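Low density lipoprotein receptor adapter protein 1 (Rattus norvegicus, PDB 3SO6) serves as a clathrin-associated sorting adaptor whose phosphotyrosine-binding domain recognises the NPXY internalization motif of the LDL receptor tail for endocytosis in polarized cells such as hepatocytes. Local coordinates at residues V125-E128 with F129-S133. Sequence-based numbering, arbitrary orientation.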
loop_
_atom_site.group_PDB
_atom_site.type_symbol
_atom_site.label_atom_id
_atom_site.label_comp_id
_atom_site.label_asym_id
_atom_site.label_seq_id
_atom_site.Cartn_x
_atom_site.Cartn_y
_atom_site.Cartn_z
ATOM N N VAL A 125 -3.158 13.206 6.937
ATOM C CA VAL A 125 -2.638 13.619 8.230
ATOM C C VAL A 125 -1.113 13.792 8.112
ATOM O O VAL A 125 -0.585 14.789 8.667
ATOM C CB VAL A 125 -3.020 12.571 9.277
ATOM C CG1 VAL A 125 -2.289 12.892 10.603
ATOM C CG2 VAL A 125 -4.512 12.589 9.454
ATOM N N ALA A 126 -0.392 12.945 7.424
ATOM C CA ALA A 126 1.065 13.165 7.231
ATOM C C ALA A 126 1.335 14.485 6.553
ATOM O O ALA A 126 2.257 15.191 6.933
ATOM C CB ALA A 126 1.677 11.987 6.471
ATOM N N PHE A 127 0.541 14.799 5.547
ATOM C CA PHE A 127 0.706 16.093 4.875
ATOM C C PHE A 127 0.515 17.283 5.826
ATOM O O PHE A 127 1.260 18.247 5.778
ATOM C CB PHE A 127 -0.238 16.179 3.665
ATOM C CG PHE A 127 -0.054 17.457 2.890
ATOM C CD1 PHE A 127 1.135 17.695 2.186
ATOM C CD2 PHE A 127 -0.997 18.430 2.934
ATOM C CE1 PHE A 127 1.274 18.839 1.417
ATOM C CE2 PHE A 127 -0.773 19.673 2.219
ATOM C CZ PHE A 127 0.392 19.827 1.494
ATOM N N GLU A 128 -0.516 17.206 6.685
ATOM C CA GLU A 128 -0.685 18.242 7.644
ATOM C C GLU A 128 0.456 18.327 8.661
ATOM O O GLU A 128 0.814 19.465 9.029
ATOM C CB GLU A 128 -2.052 18.079 8.339
ATOM C CG GLU A 128 -3.165 18.316 7.348
ATOM C CD GLU A 128 -4.543 18.101 7.915
ATOM O OE1 GLU A 128 -4.725 18.416 9.144
ATOM O OE2 GLU A 128 -5.452 17.734 7.139
ATOM N N PHE A 129 1.011 17.198 9.121
ATOM C CA PHE A 129 2.223 17.321 9.942
ATOM C C PHE A 129 3.357 18.004 9.166
ATOM O O PHE A 129 4.090 18.870 9.678
ATOM C CB PHE A 129 2.679 15.925 10.369
ATOM C CG PHE A 129 2.021 15.381 11.612
ATOM C CD1 PHE A 129 2.555 15.681 12.853
ATOM C CD2 PHE A 129 0.973 14.488 11.542
ATOM C CE1 PHE A 129 1.967 15.207 14.018
ATOM C CE2 PHE A 129 0.426 13.939 12.694
ATOM C CZ PHE A 129 0.897 14.338 13.925
ATOM N N TRP A 130 3.473 17.634 7.907
ATOM C CA TRP A 130 4.597 18.117 7.100
ATOM C C TRP A 130 4.539 19.650 6.951
ATOM O O TRP A 130 5.559 20.337 7.028
ATOM C CB TRP A 130 4.602 17.365 5.749
ATOM C CG TRP A 130 5.607 17.850 4.768
ATOM C CD1 TRP A 130 6.889 17.349 4.604
ATOM C CD2 TRP A 130 5.396 18.830 3.722
ATOM N NE1 TRP A 130 7.522 18.069 3.587
ATOM C CE2 TRP A 130 6.627 18.934 3.003
ATOM C CE3 TRP A 130 4.330 19.676 3.366
ATOM C CZ2 TRP A 130 6.805 19.844 1.925
ATOM C CZ3 TRP A 130 4.471 20.532 2.289
ATOM C CH2 TRP A 130 5.732 20.642 1.581
ATOM N N GLN A 131 3.310 20.149 6.786
ATOM C CA GLN A 131 3.126 21.581 6.532
ATOM C C GLN A 131 3.578 22.399 7.739
ATOM O O GLN A 131 3.972 23.553 7.569
ATOM C CB GLN A 131 1.681 21.876 6.255
ATOM C CG GLN A 131 1.219 21.415 4.918
ATOM C CD GLN A 131 -0.146 21.900 4.676
ATOM O OE1 GLN A 131 -1.053 21.472 5.360
ATOM N NE2 GLN A 131 -0.349 22.765 3.734
ATOM N N VAL A 132 3.448 21.842 8.942
ATOM C CA VAL A 132 3.851 22.608 10.163
ATOM C C VAL A 132 5.188 22.094 10.691
ATOM O O VAL A 132 5.537 22.386 11.832
ATOM C CB VAL A 132 2.768 22.594 11.229
ATOM C CG1 VAL A 132 1.545 23.385 10.765
ATOM C CG2 VAL A 132 2.392 21.141 11.651
ATOM N N SER A 133 5.973 21.411 9.834
ATOM C CA SER A 133 7.327 21.005 10.183
ATOM C C SER A 133 7.371 20.162 11.439
ATOM O O SER A 133 8.234 20.314 12.302
ATOM C CB SER A 133 8.269 22.274 10.306
ATOM O OG SER A 133 8.475 22.864 9.031
#
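Val-125, Ala-126 and Phe-127 accept successive i to i+4 helical hydrogen bonds from Phe-129, Trp-130 and Gln-131 in the last turns of helix 109-131, the straightest being Phe-129 N to Val-125 O at 2.9 Å (165° at the hydrogen). On one flank, Val-125 and Phe-129 run side by side in the same direction: CG1 of Val-125 meets CE2 of Phe-129 at 3.6 Å, and the edge of the Phe-129 ring brings CD2 within 3.3 Å of Val-125 O. Pro-52 touches Val-125, and Leu-134 and Pro-136 touch Phe-129, so the helix end packs against neighbouring loops. On another flank, with CG trans to the main-chain nitrogen (chi1 -177°), the Phe-127 ring reaches along the helix to both Trp-130 and Gln-131. CG of Gln-131 sits over one ring face in a CH-pi contact, 4.0 Å from the centroid, and the amide continues past the rim, CD lying 3.4 Å from Phe-127 CE2. The indole is slid aside, its plane only 21° from that of the phenyl ring, so overlap is slight and Phe-127 CE1 touches Trp-130 CE3 at 3.7 Å. Replacing Phe-127 by an alanine is likely to strip the Gln-131 chain of the face it rests on, leaving its amide freer to swing, and to open a gap beside the six-membered ring of Trp-130. Ser-133, at positive phi, is the C' residue of a Schellman motif closing the helix, its N bonded to Trp-130 O at 3.0 Å, with Leu-134 N turned back to Phe-129 O. Ala-126, Phe-127 and Trp-130 also pack on apolar side chains of the bound peptide, and Trp-130 NE1 hydrogen-bonds to the peptide backbone, making this the peptide-binding end of the C-terminal helix of a PTB domain, a PH-like fold.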